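Local structure of probable porin (Pseudomonas aeruginosa, 4FT6) at residues Q38-Q43 and D77-G82; S108-K113 and L141-I146; F298-E303 and A332-K337. The protein probably forms a channel in the bacterial outer membrane for the uptake of small solutes. All coordinates share one frame; numbering follows the deposited sequence.

Interaction 1: residues Q38-Q43 and D77-G82. With C8E ((hydroxyethyloxy)tri(ethyloxy)octane), chain C.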
ATOM      1  N   GLN A  38      19.261   4.045  -8.963  1.00 69.91           N
ATOM      2  CA  GLN A  38      18.227   5.063  -8.837  1.00 69.40           C
ATOM      3  C   GLN A  38      18.515   5.807  -7.547  1.00 75.51           C
ATOM      4  O   GLN A  38      18.324   5.260  -6.456  1.00 77.92           O
ATOM      5  CB  GLN A  38      16.826   4.449  -8.763  1.00 64.01           C
ATOM      6  CG  GLN A  38      16.370   3.711 -10.006  1.00 71.18           C
ATOM      7  CD  GLN A  38      15.166   2.802  -9.751  1.00 77.20           C
ATOM      8  OE1 GLN A  38      14.590   2.785  -8.656  1.00 77.82           O
ATOM      9  NE2 GLN A  38      14.794   2.026 -10.765  1.00 77.63           N
ATOM     10  N   GLU A  39      18.986   7.047  -7.657  1.00 75.85           N
ATOM     11  CA  GLU A  39      19.266   7.836  -6.460  1.00 76.04           C
ATOM     12  C   GLU A  39      18.689   9.227  -6.568  1.00 70.19           C
ATOM     13  O   GLU A  39      19.239  10.067  -7.282  1.00 74.81           O
ATOM     14  CB  GLU A  39      20.768   7.952  -6.215  1.00 78.67           C
ATOM     15  CG  GLU A  39      21.121   8.775  -4.996  1.00 80.57           C
ATOM     16  CD  GLU A  39      22.610   8.978  -4.860  1.00 87.30           C
ATOM     17  OE1 GLU A  39      23.297   9.022  -5.905  1.00 89.96           O
ATOM     18  OE2 GLU A  39      23.093   9.091  -3.714  1.00 90.17           O
ATOM     19  N   GLU A  40      17.597   9.476  -5.853  1.00 67.26           N
ATOM     20  CA  GLU A  40      16.960  10.795  -5.880  1.00 66.77           C
ATOM     21  C   GLU A  40      16.611  11.308  -4.487  1.00 65.20           C
ATOM     22  O   GLU A  40      16.567  10.547  -3.517  1.00 67.00           O
ATOM     23  CB  GLU A  40      15.723  10.791  -6.789  1.00 61.89           C
ATOM     24  CG  GLU A  40      16.050  10.675  -8.269  1.00 65.69           C
ATOM     25  CD  GLU A  40      14.814  10.610  -9.144  1.00 77.18           C
ATOM     26  OE1 GLU A  40      14.750  11.369 -10.144  1.00 85.33           O
ATOM     27  OE2 GLU A  40      13.910   9.797  -8.837  1.00 82.44           O
ATOM     28  N   TRP A  41      16.374  12.610  -4.402  1.00 64.96           N
ATOM     29  CA  TRP A  41      16.007  13.244  -3.147  1.00 62.59           C
ATOM     30  C   TRP A  41      14.924  14.301  -3.396  1.00 69.31           C
ATOM     31  O   TRP A  41      15.087  15.170  -4.254  1.00 67.20           O
ATOM     32  CB  TRP A  41      17.234  13.894  -2.543  1.00 59.15           C
ATOM     33  CG  TRP A  41      16.981  14.530  -1.236  1.00 69.39           C
ATOM     34  CD1 TRP A  41      16.065  14.148  -0.302  1.00 69.56           C
ATOM     35  CD2 TRP A  41      17.661  15.671  -0.697  1.00 71.27           C
ATOM     36  NE1 TRP A  41      16.136  14.980   0.789  1.00 73.02           N
ATOM     37  CE2 TRP A  41      17.107  15.925   0.571  1.00 73.39           C
ATOM     38  CE3 TRP A  41      18.688  16.499  -1.165  1.00 73.25           C
ATOM     39  CZ2 TRP A  41      17.542  16.980   1.378  1.00 81.75           C
ATOM     40  CZ3 TRP A  41      19.121  17.545  -0.367  1.00 75.32           C
ATOM     41  CH2 TRP A  41      18.550  17.778   0.892  1.00 81.82           C
ATOM     42  N   ALA A  42      13.829  14.233  -2.640  1.00 69.67           N
ATOM     43  CA  ALA A  42      12.651  15.044  -2.926  1.00 61.01           C
ATOM     44  C   ALA A  42      11.903  15.421  -1.662  1.00 68.24           C
ATOM     45  O   ALA A  42      11.995  14.737  -0.638  1.00 72.34           O
ATOM     46  CB  ALA A  42      11.712  14.302  -3.877  1.00 58.12           C
ATOM     47  N   GLN A  43      11.144  16.508  -1.751  1.00 68.75           N
ATOM     48  CA  GLN A  43      10.315  16.963  -0.649  1.00 61.01           C
ATOM     49  C   GLN A  43       8.860  16.981  -1.091  1.00 62.97           C
ATOM     50  O   GLN A  43       8.522  17.595  -2.112  1.00 64.81           O
ATOM     51  CB  GLN A  43      10.718  18.373  -0.221  1.00 66.11           C
ATOM     52  CG  GLN A  43       9.772  18.982   0.812  1.00 70.18           C
ATOM     53  CD  GLN A  43       9.842  18.231   2.123  1.00 77.36           C
ATOM     54  OE1 GLN A  43      10.916  17.768   2.518  1.00 75.52           O
ATOM     55  NE2 GLN A  43       8.700  18.097   2.805  1.00 79.22           N
ATOM     56  N   ASP A  77      20.933  10.109 -15.295  1.00 72.11           N
ATOM     57  CA  ASP A  77      21.508   8.760 -15.253  1.00 78.57           C
ATOM     58  C   ASP A  77      20.984   7.910 -14.089  1.00 82.41           C
ATOM     59  O   ASP A  77      21.234   6.705 -14.027  1.00 87.24           O
ATOM     60  CB  ASP A  77      23.039   8.817 -15.207  1.00 86.01           C
ATOM     61  CG  ASP A  77      23.560   9.619 -14.022  1.00102.40           C
ATOM     62  OD1 ASP A  77      23.110  10.767 -13.839  1.00109.35           O
ATOM     63  OD2 ASP A  77      24.420   9.107 -13.274  1.00107.42           O
ATOM     64  N   ARG A  78      20.232   8.520 -13.183  1.00 82.31           N
ATOM     65  CA  ARG A  78      19.812   7.814 -11.985  1.00 77.29           C
ATOM     66  C   ARG A  78      18.427   8.203 -11.490  1.00 73.96           C
ATOM     67  O   ARG A  78      18.231   8.290 -10.283  1.00 70.48           O
ATOM     68  CB  ARG A  78      20.843   8.056 -10.871  1.00 71.14           C
ATOM     69  CG  ARG A  78      21.130   9.521 -10.599  1.00 59.62           C
ATOM     70  CD  ARG A  78      22.197   9.726  -9.539  1.00 64.79           C
ATOM     71  NE  ARG A  78      22.625  11.130  -9.516  1.00 79.16           N
ATOM     72  CZ  ARG A  78      22.210  12.040  -8.637  1.00 80.94           C
ATOM     73  NH1 ARG A  78      21.370  11.700  -7.671  1.00 79.31           N
ATOM     74  NH2 ARG A  78      22.645  13.292  -8.722  1.00 81.90           N
ATOM     75  N   ALA A  79      17.468   8.383 -12.404  1.00 82.90           N
ATOM     76  CA  ALA A  79      16.223   9.107 -12.087  1.00 88.52           C
ATOM     77  C   ALA A  79      14.884   8.336 -11.943  1.00 88.40           C
ATOM     78  O   ALA A  79      13.871   8.929 -11.561  1.00 98.18           O
ATOM     79  CB  ALA A  79      16.050  10.309 -13.055  1.00 57.20           C
ATOM     80  N   GLY A  80      14.839   7.047 -12.239  1.00 80.21           N
ATOM     81  CA  GLY A  80      13.549   6.371 -12.183  1.00 80.31           C
ATOM     82  C   GLY A  80      13.072   5.923 -10.806  1.00 72.42           C
ATOM     83  O   GLY A  80      12.373   4.922 -10.692  1.00 72.73           O
ATOM     84  N   SER A  81      13.426   6.663  -9.761  1.00 64.73           N
ATOM     85  CA  SER A  81      13.233   6.167  -8.394  1.00 59.28           C
ATOM     86  C   SER A  81      11.782   6.050  -7.952  1.00 57.78           C
ATOM     87  O   SER A  81      11.482   5.329  -6.995  1.00 67.08           O
ATOM     88  CB  SER A  81      13.970   7.053  -7.396  1.00 65.53           C
ATOM     89  OG  SER A  81      13.181   8.178  -7.066  1.00 70.93           O
ATOM     90  N   GLY A  82      10.890   6.769  -8.626  1.00 55.62           N
ATOM     91  CA  GLY A  82       9.498   6.822  -8.225  1.00 55.14           C
ATOM     92  C   GLY A  82       9.144   7.967  -7.295  1.00 55.49           C
ATOM     93  O   GLY A  82       8.003   8.065  -6.857  1.00 68.24           O
TER
HETATM   94  C3  C8E C 402      23.457  14.567  -3.013  1.00 90.74           C
HETATM   95  C4  C8E C 402      22.736  15.308  -1.895  1.00 89.69           C
HETATM   96  C5  C8E C 402      21.573  14.481  -1.360  1.00 90.28           C
HETATM   97  C6  C8E C 402      21.654  14.324   0.154  1.00 90.90           C
HETATM   98  C7  C8E C 402      20.304  13.994   0.783  1.00 90.08           C
HETATM   99  C8  C8E C 402      20.465  13.610   2.250  1.00 93.82           C
HETATM  100  O9  C8E C 402      19.397  14.120   3.025  1.00 93.20           O
HETATM  101  C10 C8E C 402      18.390  13.164   3.286  1.00 90.94           C
HETATM  102  C11 C8E C 402      17.529  13.617   4.464  1.00 91.09           C
HETATM  103  O12 C8E C 402      16.494  12.692   4.720  1.00 94.45           O
HETATM  104  C13 C8E C 402      16.418  12.351   6.086  1.00 96.85           C
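Glu40 sends CG anti to its own carbonyl carbon (chi1 -70°) and stays extended beyond it, which carries the carboxylate across to Ser81. Arg78 instead starts with CG between its backbone N and carbonyl carbon (chi1 54°), and its extended chain then passes at a slant across that of Glu39, the two charged planes 70° apart. At the first of these junctions Ser81 OG donates to Glu40 OE2 (2.5 Å), using the anti lone pair of that oxygen, while Ser81 N adds a weak bond to the same atom. The other carboxylate oxygen, Glu40 OE1, lies against Ala79 CB and is held by Ser74, so the buried carboxylate is gripped from two parts of the loop. At the second junction the guanidinium approaches the Glu39 backbone edge-on: Arg78 NH1 reaches Glu39 O at 2.7 Å in a bent, weak bond. Glu39 OE1 and Arg78 NH1 form a long salt bridge (3.7 Å) through charge alone, the oxygen lying well out of the guanidinium plane; Tyr23 and Lys37 hold the Glu39 carboxylate, and Asp73 is a second partner of Arg78. Between the junctions, Glu39 N donates to Arg78 O (3.0 Å). Gln38 lays its extended chain along Gly80 and Ser81, its CD 3.6 Å from Gly80 O. Farther along the strand, the Trp41 ring takes C7 of a C8E detergent molecule over its centre, 3.4 Å above the plane. Polar loop contacts and a detergent tail on an aromatic face are consistent with a membrane-embedded strand of an outer-membrane beta-barrel porin.

Interaction 2: residues S108-K113 and L141-I146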
ATOM      1  N   SER A 108     -27.421   8.454   8.343  1.00 83.50           N
ATOM      2  CA  SER A 108     -27.281   7.596   9.522  1.00 81.93           C
ATOM      3  C   SER A 108     -25.828   7.145   9.744  1.00 79.43           C
ATOM      4  O   SER A 108     -24.973   7.960  10.099  1.00 77.12           O
ATOM      5  CB  SER A 108     -28.219   6.394   9.413  1.00 77.96           C
ATOM      6  OG  SER A 108     -27.832   5.364  10.298  1.00 84.61           O
ATOM      7  N   ASN A 109     -25.567   5.851   9.530  1.00 80.03           N
ATOM      8  CA  ASN A 109     -24.232   5.256   9.678  1.00 81.92           C
ATOM      9  C   ASN A 109     -23.620   4.849   8.341  1.00 82.84           C
ATOM     10  O   ASN A 109     -22.655   4.079   8.287  1.00 87.63           O
ATOM     11  CB  ASN A 109     -24.289   4.007  10.563  1.00 89.65           C
ATOM     12  CG  ASN A 109     -24.536   4.328  12.018  1.00 99.76           C
ATOM     13  OD1 ASN A 109     -24.090   5.358  12.528  1.00107.90           O
ATOM     14  ND2 ASN A 109     -25.248   3.438  12.702  1.00 97.91           N
ATOM     15  N   THR A 110     -24.197   5.351   7.261  1.00 77.49           N
ATOM     16  CA  THR A 110     -23.741   5.000   5.929  1.00 69.90           C
ATOM     17  C   THR A 110     -23.154   6.248   5.271  1.00 73.88           C
ATOM     18  O   THR A 110     -23.724   7.337   5.352  1.00 79.77           O
ATOM     19  CB  THR A 110     -24.901   4.441   5.099  1.00 67.14           C
ATOM     20  OG1 THR A 110     -25.336   3.200   5.676  1.00 75.49           O
ATOM     21  CG2 THR A 110     -24.481   4.229   3.645  1.00 62.29           C
ATOM     22  N   GLU A 111     -22.013   6.093   4.620  1.00 71.52           N
ATOM     23  CA  GLU A 111     -21.266   7.249   4.167  1.00 69.68           C
ATOM     24  C   GLU A 111     -20.804   7.070   2.728  1.00 71.89           C
ATOM     25  O   GLU A 111     -20.327   5.998   2.345  1.00 67.22           O
ATOM     26  CB  GLU A 111     -20.074   7.467   5.089  1.00 68.61           C
ATOM     27  CG  GLU A 111     -19.360   8.777   4.894  1.00 88.10           C
ATOM     28  CD  GLU A 111     -18.184   8.941   5.847  1.00104.43           C
ATOM     29  OE1 GLU A 111     -17.853   7.967   6.570  1.00113.47           O
ATOM     30  OE2 GLU A 111     -17.586  10.042   5.870  1.00104.78           O
ATOM     31  N   LEU A 112     -20.958   8.121   1.926  1.00 68.15           N
ATOM     32  CA  LEU A 112     -20.593   8.057   0.522  1.00 62.36           C
ATOM     33  C   LEU A 112     -19.578   9.142   0.211  1.00 64.98           C
ATOM     34  O   LEU A 112     -19.798  10.303   0.558  1.00 69.34           O
ATOM     35  CB  LEU A 112     -21.836   8.258  -0.338  1.00 64.38           C
ATOM     36  CG  LEU A 112     -21.609   8.322  -1.849  1.00 65.35           C
ATOM     37  CD1 LEU A 112     -21.147   6.957  -2.377  1.00 61.48           C
ATOM     38  CD2 LEU A 112     -22.877   8.809  -2.564  1.00 58.07           C
ATOM     39  N   LYS A 113     -18.460   8.771  -0.413  1.00 60.95           N
ATOM     40  CA  LYS A 113     -17.482   9.761  -0.871  1.00 63.28           C
ATOM     41  C   LYS A 113     -17.243   9.596  -2.357  1.00 62.34           C
ATOM     42  O   LYS A 113     -17.078   8.477  -2.847  1.00 65.67           O
ATOM     43  CB  LYS A 113     -16.134   9.626  -0.154  1.00 69.30           C
ATOM     44  CG  LYS A 113     -16.086  10.080   1.295  1.00 81.96           C
ATOM     45  CD  LYS A 113     -14.661   9.910   1.889  1.00 77.39           C
ATOM     46  CE  LYS A 113     -14.676  10.019   3.413  1.00 73.08           C
ATOM     47  NZ  LYS A 113     -15.681   9.091   4.009  1.00 74.03           N
ATOM     48  N   LEU A 141     -18.771   3.700  -1.223  1.00 60.31           N
ATOM     49  CA  LEU A 141     -19.820   3.569  -0.234  1.00 66.58           C
ATOM     50  C   LEU A 141     -19.285   2.691   0.901  1.00 66.80           C
ATOM     51  O   LEU A 141     -18.627   1.673   0.664  1.00 59.30           O
ATOM     52  CB  LEU A 141     -21.065   2.941  -0.864  1.00 64.98           C
ATOM     53  CG  LEU A 141     -22.342   2.911  -0.034  1.00 64.83           C
ATOM     54  CD1 LEU A 141     -22.601   4.301   0.495  1.00 75.52           C
ATOM     55  CD2 LEU A 141     -23.519   2.452  -0.882  1.00 56.28           C
ATOM     56  N   THR A 142     -19.558   3.107   2.130  1.00 64.38           N
ATOM     57  CA  THR A 142     -19.158   2.363   3.309  1.00 60.19           C
ATOM     58  C   THR A 142     -20.332   2.362   4.280  1.00 67.32           C
ATOM     59  O   THR A 142     -20.864   3.428   4.630  1.00 67.29           O
ATOM     60  CB  THR A 142     -17.975   3.024   3.990  1.00 65.76           C
ATOM     61  OG1 THR A 142     -16.981   3.354   3.008  1.00 75.40           O
ATOM     62  CG2 THR A 142     -17.397   2.090   5.080  1.00 55.84           C
ATOM     63  N   SER A 143     -20.757   1.181   4.711  1.00 60.24           N
ATOM     64  CA  SER A 143     -21.957   1.119   5.532  1.00 64.60           C
ATOM     65  C   SER A 143     -21.827   0.163   6.698  1.00 69.39           C
ATOM     66  O   SER A 143     -21.377  -0.980   6.541  1.00 75.02           O
ATOM     67  CB  SER A 143     -23.190   0.774   4.697  1.00 62.50           C
ATOM     68  OG  SER A 143     -24.346   0.914   5.501  1.00 69.25           O
ATOM     69  N   ARG A 144     -22.214   0.653   7.870  1.00 71.94           N
ATOM     70  CA  ARG A 144     -22.150  -0.125   9.095  1.00 76.64           C
ATOM     71  C   ARG A 144     -23.390   0.143   9.936  1.00 80.03           C
ATOM     72  O   ARG A 144     -23.325   0.693  11.036  1.00 84.37           O
ATOM     73  CB  ARG A 144     -20.860   0.178   9.860  1.00 78.35           C
ATOM     74  CG  ARG A 144     -20.563   1.643  10.048  1.00 76.99           C
ATOM     75  CD  ARG A 144     -19.173   1.821  10.630  1.00 85.45           C
ATOM     76  NE  ARG A 144     -18.118   1.588   9.646  1.00 93.34           N
ATOM     77  CZ  ARG A 144     -16.926   2.176   9.685  1.00101.72           C
ATOM     78  NH1 ARG A 144     -16.646   3.025  10.663  1.00109.44           N
ATOM     79  NH2 ARG A 144     -16.018   1.922   8.750  1.00 97.06           N
ATOM     80  N   GLU A 145     -24.536  -0.238   9.390  1.00 80.56           N
ATOM     81  CA  GLU A 145     -25.789  -0.075  10.103  1.00 81.33           C
ATOM     82  C   GLU A 145     -25.959  -1.161  11.166  1.00 83.39           C
ATOM     83  O   GLU A 145     -26.635  -0.956  12.174  1.00 89.57           O
ATOM     84  CB  GLU A 145     -26.954  -0.070   9.115  1.00 77.57           C
ATOM     85  CG  GLU A 145     -26.865   1.064   8.083  1.00 83.05           C
ATOM     86  CD  GLU A 145     -27.018   2.450   8.700  1.00 83.85           C
ATOM     87  OE1 GLU A 145     -27.732   2.582   9.718  1.00 85.50           O
ATOM     88  OE2 GLU A 145     -26.430   3.414   8.166  1.00 82.45           O
ATOM     89  N   ILE A 146     -25.321  -2.307  10.948  1.00 80.60           N
ATOM     90  CA  ILE A 146     -25.370  -3.413  11.904  1.00 80.46           C
ATOM     91  C   ILE A 146     -24.106  -3.459  12.758  1.00 81.17           C
ATOM     92  O   ILE A 146     -22.989  -3.270  12.255  1.00 79.76           O
ATOM     93  CB  ILE A 146     -25.484  -4.755  11.192  1.00 80.44           C
ATOM     94  CG1 ILE A 146     -26.396  -4.618   9.972  1.00 85.81           C
ATOM     95  CG2 ILE A 146     -25.974  -5.823  12.146  1.00 72.22           C
ATOM     96  CD1 ILE A 146     -27.826  -4.384  10.319  1.00 83.62           C
TER
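Thr110 and Ser143 face each other as a non-hydrogen-bonded pair where strands 110-114 and 139-143 meet, antiparallel neighbours in the wall of the porin's beta-barrel. The axes of 110-113 and 141-143 come within 4.8 Å, their N-to-C directions 168° apart.

Backbone bonds join the next pair, Glu111 and Thr142, in both directions: Glu111 N to Thr142 O (2.9 Å) and Thr142 N to Glu111 O (3.0 Å). Beyond the regular pairing, Arg144 N makes a weak bond to Asn109 O.

Apolar contact lies on the face shared by Thr110, Leu112 and Leu141. Leu141 CD1 touches both Thr110 CG2 (3.7 Å) and, more loosely, Leu112 CB, while it also rests against Glu111 O. On the other face, Glu111 OE2 pairs with Lys113 NZ in a salt bridge within its own strand (weak as a hydrogen bond) and also bonds to Tyr53.

Side-chain polar bonds collect at the exposed end, round Glu145. A bend at chi2 (-67°) brings its carboxylate to the loop residues Ser108 and Asn109 and to the start of strand 110-114; Ser108 OG donates to the syn lone pair of Glu145 OE1 (2.8 Å). The very short approach of Ser143 OG to Thr110 OG1 is doubtful. Glu145 OE2 accepts twice, from Thr110 OG1 on its anti lone pair (2.7 Å) and, on the syn side but 22° out of the carboxylate plane, from Asn109 N (2.9 Å).

Interaction 3: residues F298-E303 and A332-K337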
ATOM      1  N   PHE A 298       7.039 -11.076  -4.032  1.00 54.82           N
ATOM      2  CA  PHE A 298       7.045 -12.531  -4.157  1.00 57.00           C
ATOM      3  C   PHE A 298       5.754 -13.064  -4.759  1.00 58.30           C
ATOM      4  O   PHE A 298       5.133 -13.961  -4.208  1.00 67.62           O
ATOM      5  CB  PHE A 298       7.329 -13.171  -2.792  1.00 58.27           C
ATOM      6  CG  PHE A 298       8.701 -12.834  -2.247  1.00 66.73           C
ATOM      7  CD1 PHE A 298       8.909 -11.682  -1.495  1.00 64.73           C
ATOM      8  CD2 PHE A 298       9.794 -13.653  -2.515  1.00 67.58           C
ATOM      9  CE1 PHE A 298      10.190 -11.368  -1.005  1.00 67.10           C
ATOM     10  CE2 PHE A 298      11.066 -13.341  -2.024  1.00 63.74           C
ATOM     11  CZ  PHE A 298      11.266 -12.200  -1.273  1.00 56.97           C
ATOM     12  N   THR A 299       5.371 -12.517  -5.906  1.00 61.58           N
ATOM     13  CA  THR A 299       4.086 -12.845  -6.520  1.00 63.16           C
ATOM     14  C   THR A 299       4.197 -13.419  -7.927  1.00 60.37           C
ATOM     15  O   THR A 299       3.206 -13.429  -8.673  1.00 58.61           O
ATOM     16  CB  THR A 299       3.162 -11.623  -6.582  1.00 60.48           C
ATOM     17  OG1 THR A 299       3.777 -10.620  -7.392  1.00 63.59           O
ATOM     18  CG2 THR A 299       2.882 -11.074  -5.193  1.00 54.55           C
ATOM     19  N   SER A 300       5.394 -13.882  -8.285  1.00 52.93           N
ATOM     20  CA  SER A 300       5.602 -14.550  -9.566  1.00 58.75           C
ATOM     21  C   SER A 300       4.795 -15.845  -9.630  1.00 62.81           C
ATOM     22  O   SER A 300       4.496 -16.449  -8.593  1.00 62.75           O
ATOM     23  CB  SER A 300       7.077 -14.878  -9.758  1.00 64.55           C
ATOM     24  OG  SER A 300       7.818 -13.693  -9.886  1.00 72.19           O
ATOM     25  N   ALA A 301       4.452 -16.273 -10.844  1.00 59.03           N
ATOM     26  CA  ALA A 301       3.700 -17.510 -11.028  1.00 64.53           C
ATOM     27  C   ALA A 301       4.347 -18.690 -10.287  1.00 67.93           C
ATOM     28  O   ALA A 301       5.533 -18.984 -10.466  1.00 72.30           O
ATOM     29  CB  ALA A 301       3.530 -17.831 -12.520  1.00 58.04           C
ATOM     30  N   GLY A 302       3.560 -19.345  -9.438  1.00 69.15           N
ATOM     31  CA  GLY A 302       4.010 -20.527  -8.717  1.00 57.63           C
ATOM     32  C   GLY A 302       4.913 -20.241  -7.532  1.00 62.67           C
ATOM     33  O   GLY A 302       5.387 -21.178  -6.873  1.00 70.60           O
ATOM     34  N   GLU A 303       5.167 -18.966  -7.241  1.00 60.85           N
ATOM     35  CA  GLU A 303       6.134 -18.662  -6.189  1.00 61.37           C
ATOM     36  C   GLU A 303       5.620 -19.064  -4.816  1.00 65.89           C
ATOM     37  O   GLU A 303       4.574 -18.593  -4.365  1.00 66.38           O
ATOM     38  CB  GLU A 303       6.580 -17.198  -6.177  1.00 64.54           C
ATOM     39  CG  GLU A 303       7.704 -16.947  -5.159  1.00 69.88           C
ATOM     40  CD  GLU A 303       8.650 -15.831  -5.572  1.00 78.67           C
ATOM     41  OE1 GLU A 303       8.157 -14.769  -5.998  1.00 81.95           O
ATOM     42  OE2 GLU A 303       9.887 -16.015  -5.482  1.00 91.48           O
ATOM     43  N   ALA A 332      10.791 -19.646  -3.675  1.00 67.07           N
ATOM     44  CA  ALA A 332      11.257 -20.676  -4.591  1.00 64.37           C
ATOM     45  C   ALA A 332      10.131 -21.110  -5.521  1.00 69.64           C
ATOM     46  O   ALA A 332       8.974 -20.731  -5.317  1.00 75.57           O
ATOM     47  CB  ALA A 332      11.797 -21.843  -3.820  1.00 58.14           C
ATOM     48  N   HIS A 333      10.483 -21.882  -6.549  1.00 70.80           N
ATOM     49  CA  HIS A 333       9.529 -22.391  -7.540  1.00 69.20           C
ATOM     50  C   HIS A 333       8.861 -21.327  -8.407  1.00 76.10           C
ATOM     51  O   HIS A 333       7.783 -21.569  -8.941  1.00 89.42           O
ATOM     52  CB  HIS A 333       8.439 -23.238  -6.884  1.00 65.82           C
ATOM     53  CG  HIS A 333       8.963 -24.412  -6.131  1.00 74.60           C
ATOM     54  ND1 HIS A 333       8.887 -24.505  -4.752  1.00 78.23           N
ATOM     55  CD2 HIS A 333       9.571 -25.543  -6.550  1.00 79.55           C
ATOM     56  CE1 HIS A 333       9.425 -25.643  -4.365  1.00 77.20           C
ATOM     57  NE2 HIS A 333       9.848 -26.296  -5.432  1.00 81.37           N
ATOM     58  N   ALA A 334       9.481 -20.163  -8.569  1.00 74.01           N
ATOM     59  CA  ALA A 334       8.896 -19.138  -9.435  1.00 70.05           C
ATOM     60  C   ALA A 334       9.170 -19.468 -10.903  1.00 78.28           C
ATOM     61  O   ALA A 334      10.254 -19.958 -11.231  1.00 79.14           O
ATOM     62  CB  ALA A 334       9.447 -17.763  -9.090  1.00 55.96           C
ATOM     63  N   ARG A 335       8.197 -19.192 -11.779  1.00 83.67           N
ATOM     64  CA  ARG A 335       8.343 -19.412 -13.229  1.00 83.19           C
ATOM     65  C   ARG A 335       8.577 -18.103 -13.994  1.00 88.15           C
ATOM     66  O   ARG A 335       7.849 -17.126 -13.802  1.00 92.63           O
ATOM     67  CB  ARG A 335       7.109 -20.137 -13.780  1.00 76.13           C
ATOM     68  CG  ARG A 335       6.518 -21.126 -12.790  1.00 70.89           C
ATOM     69  CD  ARG A 335       5.627 -22.159 -13.456  1.00 81.39           C
ATOM     70  NE  ARG A 335       4.856 -22.887 -12.451  1.00 90.94           N
ATOM     71  CZ  ARG A 335       3.581 -22.636 -12.161  1.00 92.11           C
ATOM     72  NH1 ARG A 335       2.923 -21.694 -12.824  1.00 86.40           N
ATOM     73  NH2 ARG A 335       2.963 -23.336 -11.214  1.00 94.54           N
ATOM     74  N   THR A 336       9.598 -18.077 -14.849  1.00 95.42           N
ATOM     75  CA  THR A 336       9.980 -16.845 -15.552  1.00100.34           C
ATOM     76  C   THR A 336      10.396 -17.089 -16.999  1.00110.01           C
ATOM     77  O   THR A 336      11.413 -16.546 -17.449  1.00114.25           O
ATOM     78  CB  THR A 336      11.164 -16.126 -14.863  1.00 99.25           C
ATOM     79  OG1 THR A 336      12.365 -16.894 -15.045  1.00106.79           O
ATOM     80  CG2 THR A 336      10.900 -15.911 -13.372  1.00 89.64           C
ATOM     81  N   LYS A 337       9.622 -17.903 -17.719  1.00113.80           N
ATOM     82  CA  LYS A 337       9.922 -18.264 -19.113  1.00118.09           C
ATOM     83  C   LYS A 337      11.299 -18.924 -19.279  1.00122.98           C
ATOM     84  O   LYS A 337      11.408 -20.039 -19.804  1.00127.52           O
ATOM     85  CB  LYS A 337       9.785 -17.053 -20.046  1.00115.16           C
TER
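The Arg335 guanidinium lies over the turn formed by Ala301 and Gly302, with Gly302 CA 3.9 Å above its plane and displaced toward the rim. Its chain, extended from CG to NE, passes Ala301 O with CG and brings NH1 near Ala301 CB; NH1 is also tied to Gly275 O. Across from it, Ser300 to Glu303 make a type II beta turn, closed by Glu303 N to Ser300 O (2.9 Å). Gly302 holds the turn's third place at positive phi (77°), a conformation that favours glycine. This turn, in the loop before strand 304-313 of the beta-barrel, packs on the end of strand 322-334, where a G1 beta bulge sets His333, at positive phi, and Ala334 together opposite Gly342. Past the bulge, Arg335 N donates to Ala301 O (3.0 Å), and Ala334 CA approaches the same oxygen in a CA-H...O contact. Elsewhere in the contact, Ala334 CB meets Ser300 CB at 3.8 Å and lies beside the carboxylate of Glu303, which is engaged in a salt bridge with Arg296.

How the interactions relate
All three contacts belong to one antiparallel beta-barrel but none touches another; interactions 1 and 3 come nearest, about 16 Å between closest atoms, while interactions 1 and 2 lie on opposite sides of the chain's centre. Interaction 2 alone pairs two neighbouring strands, and it is a surface contact with regular backbone bonding and a single carboxylate gathering hydroxyl and backbone donors at its exposed end. The other two are partly buried and set a loop against a strand end. Each has one backbone-to-backbone bond, but interaction 1 adds a buried, hydrogen-bonded carboxylate and a long salt bridge, and interaction 3 a guanidinium laid over a type II turn, with small side chains in contact.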